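Local coordinates for protein 3-carboxy-cis,cis-muconate cycloisomerase (Acinetobacter calcoaceticus, PDB 1Q5N) that is a largely helical enzyme of the fumarase/adenylosuccinate lyase superfamily, assembled from four copies of the chain, at residues I66-L71 against P84-Q88; G79-I83 against S110-L114; I119-R123 against Q220-G224; V129-V133 against A339-E343. All coordinates share one frame; numbering follows the deposited sequence.

Interaction 1. Residues I66-L71 against P84-Q88; sequences IDFDAL and PFVKQ
Ile66 begins the contact with Gln88: its CA lies 3.5 Å from Gln88 OE1, while its far methyl CD1 comes within 4.3 Å of CE1 on the Phe85 ring. At Asp67 the backbone takes over. Its N-H is directed at a lone pair of Gln88 OE1, in the carbonyl plane, with Asp67 N and OE1 2.9 Å apart. The same amide answers through NE2, 3.3 Å from Asp67 O on a practically straight N-H line of 179°. Glutamine suits the place because one flat group, on an extended chain, supplies both an acceptor and a donor. Asp67 O also accepts from Leu71 N, so two donors hold it, and Asp67 OD1 caps the new helix by accepting from Asp69 N and, weakly, Ala70 N. The small Ala70 leaves room for the amide, its CB 3.8 Å from Gln88 NE2. Leu71, with CG anti to the backbone N (chi1 -164°), brings CD1 to within 3.7 Å of Pro84 CB, where a rigid apolar ring makes a fitting partner; Leu7 of a second subunit also packs on this leucine. What results is an aspartate N-cap joined by a glutamine to the neighbouring arm of a helical hairpin, 68-78 and 82-94.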
loop_
_atom_site.group_PDB
_atom_site.type_symbol
_atom_site.label_atom_id
_atom_site.label_comp_id
_atom_site.label_asym_id
_atom_site.label_seq_id
_atom_site.Cartn_x
_atom_site.Cartn_y
_atom_site.Cartn_z
ATOM N N ILE A 66 -15.591 -9.631 -34.512
ATOM C CA ILE A 66 -15.913 -8.698 -33.447
ATOM C C ILE A 66 -15.338 -7.270 -33.603
ATOM O O ILE A 66 -14.170 -7.098 -33.904
ATOM C CB ILE A 66 -15.501 -9.338 -32.107
ATOM C CG1 ILE A 66 -16.631 -10.269 -31.660
ATOM C CG2 ILE A 66 -15.158 -8.276 -31.079
ATOM C CD1 ILE A 66 -16.272 -11.110 -30.561
ATOM N N ASP A 67 -16.175 -6.253 -33.403
ATOM C CA ASP A 67 -15.772 -4.836 -33.540
ATOM C C ASP A 67 -15.245 -4.305 -32.207
ATOM O O ASP A 67 -16.034 -3.969 -31.316
ATOM C CB ASP A 67 -16.967 -3.977 -33.985
ATOM C CG ASP A 67 -16.604 -2.505 -34.175
ATOM O OD1 ASP A 67 -15.413 -2.165 -34.087
ATOM O OD2 ASP A 67 -17.523 -1.687 -34.431
ATOM N N PHE A 68 -13.921 -4.203 -32.092
ATOM C CA PHE A 68 -13.320 -3.767 -30.858
ATOM C C PHE A 68 -13.566 -2.330 -30.465
ATOM O O PHE A 68 -13.545 -2.011 -29.277
ATOM C CB PHE A 68 -11.837 -4.134 -30.842
ATOM C CG PHE A 68 -11.602 -5.593 -30.547
ATOM C CD1 PHE A 68 -11.685 -6.549 -31.556
ATOM C CD2 PHE A 68 -11.328 -6.024 -29.242
ATOM C CE1 PHE A 68 -11.516 -7.915 -31.270
ATOM C CE2 PHE A 68 -11.159 -7.374 -28.947
ATOM C CZ PHE A 68 -11.246 -8.324 -29.962
ATOM N N ASP A 69 -13.829 -1.460 -31.429
ATOM C CA ASP A 69 -14.136 -0.073 -31.091
ATOM C C ASP A 69 -15.549 -0.006 -30.536
ATOM O O ASP A 69 -15.836 0.711 -29.558
ATOM C CB ASP A 69 -14.027 0.808 -32.324
ATOM C CG ASP A 69 -12.600 1.019 -32.733
ATOM O OD1 ASP A 69 -11.908 1.797 -32.020
ATOM O OD2 ASP A 69 -12.168 0.390 -33.740
ATOM N N ALA A 70 -16.445 -0.746 -31.174
ATOM C CA ALA A 70 -17.813 -0.780 -30.709
ATOM C C ALA A 70 -17.746 -1.352 -29.286
ATOM O O ALA A 70 -18.330 -0.804 -28.382
ATOM C CB ALA A 70 -18.652 -1.688 -31.620
ATOM N N LEU A 71 -16.994 -2.438 -29.103
ATOM C CA LEU A 71 -16.882 -3.089 -27.803
ATOM C C LEU A 71 -16.365 -2.152 -26.700
ATOM O O LEU A 71 -16.935 -2.120 -25.610
ATOM C CB LEU A 71 -15.991 -4.347 -27.887
ATOM C CG LEU A 71 -16.111 -5.308 -26.683
ATOM C CD1 LEU A 71 -17.546 -5.783 -26.613
ATOM C CD2 LEU A 71 -15.162 -6.525 -26.790
ATOM N N PRO A 84 -21.692 -6.202 -23.669
ATOM C CA PRO A 84 -21.652 -5.864 -25.092
ATOM C C PRO A 84 -21.012 -7.012 -25.875
ATOM O O PRO A 84 -21.242 -7.172 -27.057
ATOM C CB PRO A 84 -20.778 -4.618 -25.129
ATOM C CG PRO A 84 -20.798 -4.106 -23.710
ATOM C CD PRO A 84 -20.794 -5.325 -22.901
ATOM N N PHE A 85 -20.185 -7.801 -25.214
ATOM C CA PHE A 85 -19.559 -8.898 -25.898
ATOM C C PHE A 85 -20.631 -9.950 -26.252
ATOM O O PHE A 85 -20.629 -10.482 -27.356
ATOM C CB PHE A 85 -18.476 -9.497 -25.009
ATOM C CG PHE A 85 -18.174 -10.927 -25.311
ATOM C CD1 PHE A 85 -17.307 -11.272 -26.340
ATOM C CD2 PHE A 85 -18.744 -11.943 -24.554
ATOM C CE1 PHE A 85 -17.025 -12.623 -26.605
ATOM C CE2 PHE A 85 -18.467 -13.292 -24.813
ATOM C CZ PHE A 85 -17.609 -13.629 -25.824
ATOM N N VAL A 86 -21.525 -10.248 -25.309
ATOM C CA VAL A 86 -22.595 -11.203 -25.527
ATOM C C VAL A 86 -23.461 -10.727 -26.690
ATOM O O VAL A 86 -23.763 -11.524 -27.548
ATOM C CB VAL A 86 -23.461 -11.426 -24.224
ATOM C CG1 VAL A 86 -24.805 -12.079 -24.544
ATOM C CG2 VAL A 86 -22.744 -12.361 -23.301
ATOM N N LYS A 87 -23.837 -9.443 -26.739
ATOM C CA LYS A 87 -24.651 -8.947 -27.857
ATOM C C LYS A 87 -23.969 -9.307 -29.167
ATOM O O LYS A 87 -24.562 -9.935 -30.042
ATOM C CB LYS A 87 -24.804 -7.422 -27.847
ATOM C CG LYS A 87 -25.334 -6.860 -26.580
ATOM C CD LYS A 87 -26.781 -7.230 -26.348
ATOM C CE LYS A 87 -27.691 -6.020 -26.614
ATOM N NZ LYS A 87 -27.362 -4.855 -25.692
ATOM N N GLN A 88 -22.714 -8.893 -29.300
ATOM C CA GLN A 88 -21.983 -9.154 -30.509
ATOM C C GLN A 88 -21.848 -10.620 -30.888
ATOM O O GLN A 88 -21.983 -10.966 -32.052
ATOM C CB GLN A 88 -20.586 -8.525 -30.450
ATOM C CG GLN A 88 -20.641 -7.030 -30.663
ATOM C CD GLN A 88 -19.300 -6.463 -31.087
ATOM O OE1 GLN A 88 -18.620 -7.029 -31.960
ATOM N NE2 GLN A 88 -18.912 -5.341 -30.482
#

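Interaction 2. Residues G79-I83 against S110-L114; sequences GNIAI and SQDIL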
loop_
_atom_site.group_PDB
_atom_site.type_symbol
_atom_site.label_atom_id
_atom_site.label_comp_id
_atom_site.label_asym_id
_atom_site.label_seq_id
_atom_site.Cartn_x
_atom_site.Cartn_y
_atom_site.Cartn_z
ATOM N N GLY A 79 -20.609 -0.980 -18.052
ATOM C CA GLY A 79 -19.935 -1.207 -16.786
ATOM C C GLY A 79 -19.081 -2.463 -16.751
ATOM O O GLY A 79 -18.465 -2.725 -15.726
ATOM N N ASN A 80 -19.110 -3.262 -17.825
ATOM C CA ASN A 80 -18.280 -4.451 -17.995
ATOM C C ASN A 80 -18.279 -4.886 -19.452
ATOM O O ASN A 80 -19.160 -4.524 -20.224
ATOM C CB ASN A 80 -18.659 -5.627 -17.060
ATOM C CG ASN A 80 -19.908 -6.361 -17.465
ATOM O OD1 ASN A 80 -19.998 -6.971 -18.549
ATOM N ND2 ASN A 80 -20.889 -6.330 -16.574
ATOM N N ILE A 81 -17.258 -5.643 -19.818
ATOM C CA ILE A 81 -17.077 -6.098 -21.163
ATOM C C ILE A 81 -18.009 -7.208 -21.583
ATOM O O ILE A 81 -18.348 -7.306 -22.760
ATOM C CB ILE A 81 -15.656 -6.629 -21.347
ATOM C CG1 ILE A 81 -14.674 -5.534 -20.971
ATOM C CG2 ILE A 81 -15.426 -7.050 -22.802
ATOM C CD1 ILE A 81 -13.255 -6.078 -20.855
ATOM N N ALA A 82 -18.423 -8.047 -20.638
ATOM C CA ALA A 82 -19.235 -9.194 -21.019
ATOM C C ALA A 82 -20.556 -8.849 -21.688
ATOM O O ALA A 82 -20.919 -9.483 -22.677
ATOM C CB ALA A 82 -19.477 -10.089 -19.828
ATOM N N ILE A 83 -21.262 -7.847 -21.175
ATOM C CA ILE A 83 -22.564 -7.476 -21.726
ATOM C C ILE A 83 -22.543 -7.141 -23.232
ATOM O O ILE A 83 -23.274 -7.746 -24.000
ATOM C CB ILE A 83 -23.199 -6.330 -20.856
ATOM C CG1 ILE A 83 -23.719 -6.925 -19.535
ATOM C CG2 ILE A 83 -24.368 -5.655 -21.576
ATOM C CD1 ILE A 83 -24.063 -5.909 -18.488
ATOM N N SER A 110 -22.849 -12.206 -16.420
ATOM C CA SER A 110 -21.569 -11.597 -16.835
ATOM C C SER A 110 -20.342 -12.057 -16.064
ATOM O O SER A 110 -19.308 -12.386 -16.659
ATOM C CB SER A 110 -21.628 -10.087 -16.705
ATOM O OG SER A 110 -22.653 -9.599 -17.527
ATOM N N GLN A 111 -20.456 -12.064 -14.738
ATOM C CA GLN A 111 -19.330 -12.455 -13.914
ATOM C C GLN A 111 -18.887 -13.938 -14.146
ATOM O O GLN A 111 -17.707 -14.261 -13.974
ATOM C CB GLN A 111 -19.630 -12.161 -12.414
ATOM C CG GLN A 111 -18.401 -12.435 -11.539
ATOM C CD GLN A 111 -18.470 -11.889 -10.116
ATOM O OE1 GLN A 111 -19.517 -11.351 -9.672
ATOM N NE2 GLN A 111 -17.344 -12.055 -9.364
ATOM N N ASP A 112 -19.802 -14.831 -14.522
ATOM C CA ASP A 112 -19.383 -16.209 -14.762
ATOM C C ASP A 112 -18.363 -16.222 -15.914
ATOM O O ASP A 112 -17.313 -16.840 -15.817
ATOM C CB ASP A 112 -20.556 -17.102 -15.169
ATOM C CG ASP A 112 -21.623 -17.199 -14.096
ATOM O OD1 ASP A 112 -21.265 -17.261 -12.890
ATOM O OD2 ASP A 112 -22.829 -17.221 -14.465
ATOM N N ILE A 113 -18.680 -15.527 -17.000
ATOM C CA ILE A 113 -17.808 -15.515 -18.153
ATOM C C ILE A 113 -16.490 -14.737 -17.859
ATOM O O ILE A 113 -15.418 -15.140 -18.275
ATOM C CB ILE A 113 -18.541 -14.862 -19.358
ATOM C CG1 ILE A 113 -19.829 -15.625 -19.672
ATOM C CG2 ILE A 113 -17.618 -14.795 -20.566
ATOM C CD1 ILE A 113 -19.668 -17.123 -19.869
ATOM N N LEU A 114 -16.590 -13.615 -17.155
ATOM C CA LEU A 114 -15.409 -12.814 -16.832
ATOM C C LEU A 114 -14.475 -13.558 -15.870
ATOM O O LEU A 114 -13.278 -13.624 -16.137
ATOM C CB LEU A 114 -15.846 -11.456 -16.259
ATOM C CG LEU A 114 -16.549 -10.617 -17.355
ATOM C CD1 LEU A 114 -17.199 -9.431 -16.748
ATOM C CD2 LEU A 114 -15.563 -10.174 -18.433
#
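The flat group here is the amide of Asn80, which lies beside Ser110 and caps its own helix. ND2 rests 3.8 Å from Ser110 CB, whereas OD1 accepts from Ile83 N at 3.0 Å, a donor tilted 16° from the carbonyl plane. With CG set between the backbone N and the carbonyl carbon (chi1 75°), the short side chain reaches forward to the N-H of Ile83, which is why asparagine does well here: it caps the following helix and still offers a flank to the neighbour. Trp328 of helix 323-351 also touches it. The main packing falls to Ala82, Ser110 and Leu114. Ala82 points its methyl into the junction, with CB 3.8 Å from Ser110 CB and 3.9 Å from Leu114 CG; two small residues, alanine and serine, let the backbones approach to 5.4 Å between Ala82 CA and Ser110 CA. Leu114, one turn further on, closes the apolar side, its CD1 lying 4.1 Å from Asn80 CB. At the outer margin Ile83 lays CG1 3.5 Å from Ser110 OG. Met30 of helix 23-43 packs on both Ala82 and Leu114, completing the apolar cluster. The whole is a side-chain-capped helix start set against the first turn of 110-146, a long helix of the superfamily's helical bundle.

Interaction 3. Residues I119-R123 against Q220-G224; sequences ILQCR and QLKLG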
loop_
_atom_site.group_PDB
_atom_site.type_symbol
_atom_site.label_atom_id
_atom_site.label_comp_id
_atom_site.label_asym_id
_atom_site.label_seq_id
_atom_site.Cartn_x
_atom_site.Cartn_y
_atom_site.Cartn_z
ATOM N N ILE A 119 -9.628 -16.984 -14.876
ATOM C CA ILE A 119 -8.952 -18.216 -14.471
ATOM C C ILE A 119 -8.245 -18.932 -15.659
ATOM O O ILE A 119 -7.169 -19.549 -15.485
ATOM C CB ILE A 119 -9.928 -19.172 -13.799
ATOM C CG1 ILE A 119 -10.361 -18.565 -12.448
ATOM C CG2 ILE A 119 -9.287 -20.544 -13.628
ATOM C CD1 ILE A 119 -9.200 -18.246 -11.513
ATOM N N LEU A 120 -8.829 -18.836 -16.856
ATOM C CA LEU A 120 -8.174 -19.448 -18.009
ATOM C C LEU A 120 -6.876 -18.685 -18.273
ATOM O O LEU A 120 -5.845 -19.304 -18.560
ATOM C CB LEU A 120 -9.068 -19.432 -19.260
ATOM C CG LEU A 120 -10.305 -20.365 -19.186
ATOM C CD1 LEU A 120 -11.142 -20.231 -20.442
ATOM C CD2 LEU A 120 -9.852 -21.805 -18.997
ATOM N N GLN A 121 -6.920 -17.350 -18.174
ATOM C CA GLN A 121 -5.723 -16.561 -18.364
ATOM C C GLN A 121 -4.679 -16.930 -17.285
ATOM O O GLN A 121 -3.513 -17.134 -17.598
ATOM C CB GLN A 121 -6.043 -15.065 -18.282
ATOM C CG GLN A 121 -6.756 -14.482 -19.502
ATOM C CD GLN A 121 -7.153 -13.025 -19.265
ATOM O OE1 GLN A 121 -7.792 -12.723 -18.261
ATOM N NE2 GLN A 121 -6.772 -12.116 -20.177
ATOM N N CYS A 122 -5.102 -17.012 -16.027
ATOM C CA CYS A 122 -4.205 -17.346 -14.943
ATOM C C CYS A 122 -3.582 -18.725 -15.161
ATOM O O CYS A 122 -2.413 -18.957 -14.803
ATOM C CB CYS A 122 -4.957 -17.344 -13.596
ATOM S SG CYS A 122 -5.437 -15.684 -12.991
ATOM N N ARG A 123 -4.364 -19.661 -15.711
ATOM C CA ARG A 123 -3.804 -20.972 -15.924
ATOM C C ARG A 123 -2.646 -20.889 -16.901
ATOM O O ARG A 123 -1.583 -21.463 -16.668
ATOM C CB ARG A 123 -4.848 -21.962 -16.450
ATOM C CG ARG A 123 -4.251 -23.373 -16.615
ATOM C CD ARG A 123 -5.322 -24.423 -16.949
ATOM N NE ARG A 123 -6.106 -24.111 -18.151
ATOM C CZ ARG A 123 -7.212 -24.777 -18.516
ATOM N NH1 ARG A 123 -7.675 -25.798 -17.772
ATOM N NH2 ARG A 123 -7.851 -24.424 -19.629
ATOM N N GLN A 220 -15.375 -29.653 -19.355
ATOM C CA GLN A 220 -15.061 -29.183 -20.706
ATOM C C GLN A 220 -13.837 -28.280 -20.752
ATOM O O GLN A 220 -13.143 -28.215 -21.755
ATOM C CB GLN A 220 -16.206 -28.349 -21.300
ATOM C CG GLN A 220 -17.417 -29.087 -21.806
ATOM C CD GLN A 220 -17.064 -30.201 -22.766
ATOM O OE1 GLN A 220 -17.422 -31.358 -22.528
ATOM N NE2 GLN A 220 -16.342 -29.870 -23.838
ATOM N N LEU A 221 -13.621 -27.523 -19.684
ATOM C CA LEU A 221 -12.523 -26.578 -19.647
ATOM C C LEU A 221 -11.349 -27.144 -18.889
ATOM O O LEU A 221 -10.304 -26.531 -18.812
ATOM C CB LEU A 221 -12.994 -25.279 -18.977
ATOM C CG LEU A 221 -14.050 -24.458 -19.692
ATOM C CD1 LEU A 221 -14.621 -23.457 -18.722
ATOM C CD2 LEU A 221 -13.441 -23.763 -20.913
ATOM N N LYS A 222 -11.557 -28.315 -18.307
ATOM C CA LYS A 222 -10.529 -28.977 -17.522
ATOM C C LYS A 222 -10.123 -28.130 -16.308
ATOM O O LYS A 222 -8.941 -28.006 -15.999
ATOM C CB LYS A 222 -9.300 -29.281 -18.399
ATOM C CG LYS A 222 -9.546 -30.344 -19.488
ATOM C CD LYS A 222 -8.456 -30.265 -20.561
ATOM C CE LYS A 222 -8.534 -31.425 -21.585
ATOM N NZ LYS A 222 -7.494 -31.274 -22.689
ATOM N N LEU A 223 -11.110 -27.551 -15.630
ATOM C CA LEU A 223 -10.881 -26.749 -14.438
ATOM C C LEU A 223 -11.531 -27.496 -13.310
ATOM O O LEU A 223 -12.347 -28.398 -13.551
ATOM C CB LEU A 223 -11.562 -25.375 -14.565
ATOM C CG LEU A 223 -10.848 -24.467 -15.561
ATOM C CD1 LEU A 223 -11.627 -23.174 -15.796
ATOM C CD2 LEU A 223 -9.425 -24.204 -15.028
ATOM N N GLY A 224 -11.172 -27.134 -12.081
ATOM C CA GLY A 224 -11.832 -27.731 -10.936
ATOM C C GLY A 224 -13.273 -27.186 -10.803
ATOM O O GLY A 224 -13.693 -26.210 -11.431
#
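A Schellman motif ends helix 210-221, with Lys222 at positive phi, and Arg123 of helix 110-146 reaches across to this terminus. NH1 donates to Leu221 O at 2.9 Å; the oxygen sits at the edge of the guanidinium group, near its plane, and the donor lies in the carbonyl plane with a C=O...N angle of 158°. NH2 adds a weak bond to the same Leu221 O, so one carbonyl is approached by both terminal nitrogens. Lys222 O is also near, 3.1 Å from NH1, but the angle is too poor for a hydrogen bond. Arginine has the length for this: its chain runs straight from CA to CD and then bends at chi3 (56°), turning the flat end to the carbonyl.

Beside this polar grip lies an apolar patch. Leu223 pushes CD1 to 3.9 Å from Leu120 CD2, the two side chains meeting at about a right angle, and CD2 to 3.9 Å from Ile119 CG2. Its CD2 also lies 3.6 Å from Arg123 NH1. Leu120 CD1 and Leu221 CD2 add a looser touch at 4.2 Å. Tyr29 and Ala36 of helix 23-43 pack on Leu120 and Leu221, respectively.

Chemically, a positive group meets the carbonyl end of a helix, where it probably offsets the partial negative charge, while Leu223 lies obliquely against the guanidinium and packs on Ile119 and Leu120; the Lys222 side chain leads its own charge away.

Interaction 4. Residues V129-V133 against A339-E343; sequences VQNQV and AGALE
Gln132 NE2 gives the one direct hydrogen bond between the two segments, to Ala339 O at 3.1 Å with an N-H...O angle of 148°. That carbonyl is already used by Glu343 N in the regular helical bond, and the two donors come at it from opposite faces of its plane, so a routine backbone acceptor is used twice. The other end of the amide fares differently: Gln132 OE1 is buried with no polar partner in the model and faces carbon, with Ala339 CA 3.4 Å and Leu342 CD1 3.6 Å away. Glutamine is long enough, with its chain extended beyond CG, to span the interval to the neighbouring backbone.

Leu342 fills the apolar side. Its CD1 sits 3.9 Å from Val129 CG1 and 4.0 Å from Val133 CG2, reaching two valines one turn apart, whose branched side chains give it compact surfaces. Ala339 is small, which suits the close approach of its CA to Val129 CA, 5.8 Å.

Further out, a water accepts weakly from Gln132 NE2 and donates to Glu343 OE1 at 2.8 Å, linking the amide to a carboxylate; Gln14 packs on Gln132, Ala339 and Glu343.

The two segments run in nearly the same direction, 24° apart, their axes 9.8 Å apart at closest approach. Helix 235-261 covers Val129 and Leu342 through Leu244, Ile247 and Val251, and helix 166-191 reaches Val133 through Leu181, placing the contact inside the long-helix bundle.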
loop_
_atom_site.group_PDB
_atom_site.type_symbol
_atom_site.label_atom_id
_atom_site.label_comp_id
_atom_site.label_asym_id
_atom_site.label_seq_id
_atom_site.Cartn_x
_atom_site.Cartn_y
_atom_site.Cartn_z
ATOM N N VAL A 129 5.062 -18.655 -15.908
ATOM C CA VAL A 129 5.810 -18.218 -14.730
ATOM C C VAL A 129 6.476 -19.412 -14.065
ATOM O O VAL A 129 7.637 -19.334 -13.633
ATOM C CB VAL A 129 4.883 -17.486 -13.704
ATOM C CG1 VAL A 129 5.524 -17.454 -12.327
ATOM C CG2 VAL A 129 4.614 -16.085 -14.179
ATOM N N GLN A 130 5.760 -20.533 -14.005
ATOM C CA GLN A 130 6.324 -21.712 -13.360
ATOM C C GLN A 130 7.553 -22.185 -14.147
ATOM O O GLN A 130 8.589 -22.543 -13.583
ATOM C CB GLN A 130 5.291 -22.839 -13.280
ATOM C CG GLN A 130 5.887 -24.127 -12.752
ATOM C CD GLN A 130 4.851 -25.112 -12.280
ATOM O OE1 GLN A 130 3.700 -25.116 -12.741
ATOM N NE2 GLN A 130 5.254 -25.978 -11.338
ATOM N N ASN A 131 7.445 -22.175 -15.460
ATOM C CA ASN A 131 8.579 -22.606 -16.216
ATOM C C ASN A 131 9.765 -21.625 -16.025
ATOM O O ASN A 131 10.911 -22.057 -15.986
ATOM C CB ASN A 131 8.211 -22.745 -17.688
ATOM C CG ASN A 131 9.359 -23.306 -18.499
ATOM O OD1 ASN A 131 9.795 -22.687 -19.476
ATOM N ND2 ASN A 131 9.894 -24.480 -18.078
ATOM N N GLN A 132 9.499 -20.325 -15.906
ATOM C CA GLN A 132 10.590 -19.367 -15.681
ATOM C C GLN A 132 11.241 -19.658 -14.326
ATOM O O GLN A 132 12.447 -19.677 -14.204
ATOM C CB GLN A 132 10.072 -17.952 -15.668
ATOM C CG GLN A 132 9.535 -17.484 -16.993
ATOM C CD GLN A 132 8.958 -16.076 -16.867
ATOM O OE1 GLN A 132 7.995 -15.880 -16.143
ATOM N NE2 GLN A 132 9.551 -15.098 -17.557
ATOM N N VAL A 133 10.441 -19.938 -13.305
ATOM C CA VAL A 133 11.030 -20.218 -12.001
ATOM C C VAL A 133 11.892 -21.489 -12.046
ATOM O O VAL A 133 12.956 -21.550 -11.417
ATOM C CB VAL A 133 9.953 -20.375 -10.937
ATOM C CG1 VAL A 133 10.560 -20.889 -9.651
ATOM C CG2 VAL A 133 9.263 -19.033 -10.735
ATOM N N ALA A 339 6.512 -11.892 -14.379
ATOM C CA ALA A 339 7.074 -12.622 -15.523
ATOM C C ALA A 339 8.201 -11.744 -16.103
ATOM O O ALA A 339 9.264 -12.251 -16.475
ATOM C CB ALA A 339 5.959 -12.899 -16.591
ATOM N N GLY A 340 7.980 -10.422 -16.167
ATOM C CA GLY A 340 9.053 -9.539 -16.645
ATOM C C GLY A 340 10.288 -9.587 -15.726
ATOM O O GLY A 340 11.437 -9.693 -16.170
ATOM N N ALA A 341 10.067 -9.565 -14.422
ATOM C CA ALA A 341 11.203 -9.581 -13.498
ATOM C C ALA A 341 11.936 -10.931 -13.571
ATOM O O ALA A 341 13.153 -10.983 -13.464
ATOM C CB ALA A 341 10.724 -9.285 -12.005
ATOM N N LEU A 342 11.185 -12.015 -13.732
ATOM C CA LEU A 342 11.774 -13.356 -13.846
ATOM C C LEU A 342 12.584 -13.452 -15.124
ATOM O O LEU A 342 13.684 -14.000 -15.128
ATOM C CB LEU A 342 10.676 -14.419 -13.887
ATOM C CG LEU A 342 10.122 -14.724 -12.533
ATOM C CD1 LEU A 342 8.889 -15.578 -12.670
ATOM C CD2 LEU A 342 11.225 -15.429 -11.758
ATOM N N GLU A 343 12.048 -12.918 -16.212
ATOM C CA GLU A 343 12.794 -13.004 -17.445
ATOM C C GLU A 343 14.168 -12.282 -17.353
ATOM O O GLU A 343 15.168 -12.821 -17.816
ATOM C CB GLU A 343 11.968 -12.448 -18.613
ATOM C CG GLU A 343 12.795 -12.120 -19.832
ATOM C CD GLU A 343 11.927 -11.876 -21.035
ATOM O OE1 GLU A 343 11.580 -12.878 -21.718
ATOM O OE2 GLU A 343 11.566 -10.693 -21.280
HETATM O O HOH W 1 11.561 -15.225 -20.206
#

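Helix 110-146 ties together interactions 2, 3 and 4: its first turn serves interaction 2, the third and fourth turns interaction 3, and a later stretch interaction 4. The centres of interactions 2 and 3 lie about 17 Å apart, those of 3 and 4 about 20 Å, so the three contacts step along one rod. Interaction 1 lies farthest from the centre of the chain of the four, its own centre about 34 Å away, and touches interaction 2 directly, Leu71 CD2 lying 4.0 Å from Ile81 CG2; the two share helix 82-94 and both reach the second subunit. Interaction 4, about 6 Å from the chain's centre, belongs to the bundle core.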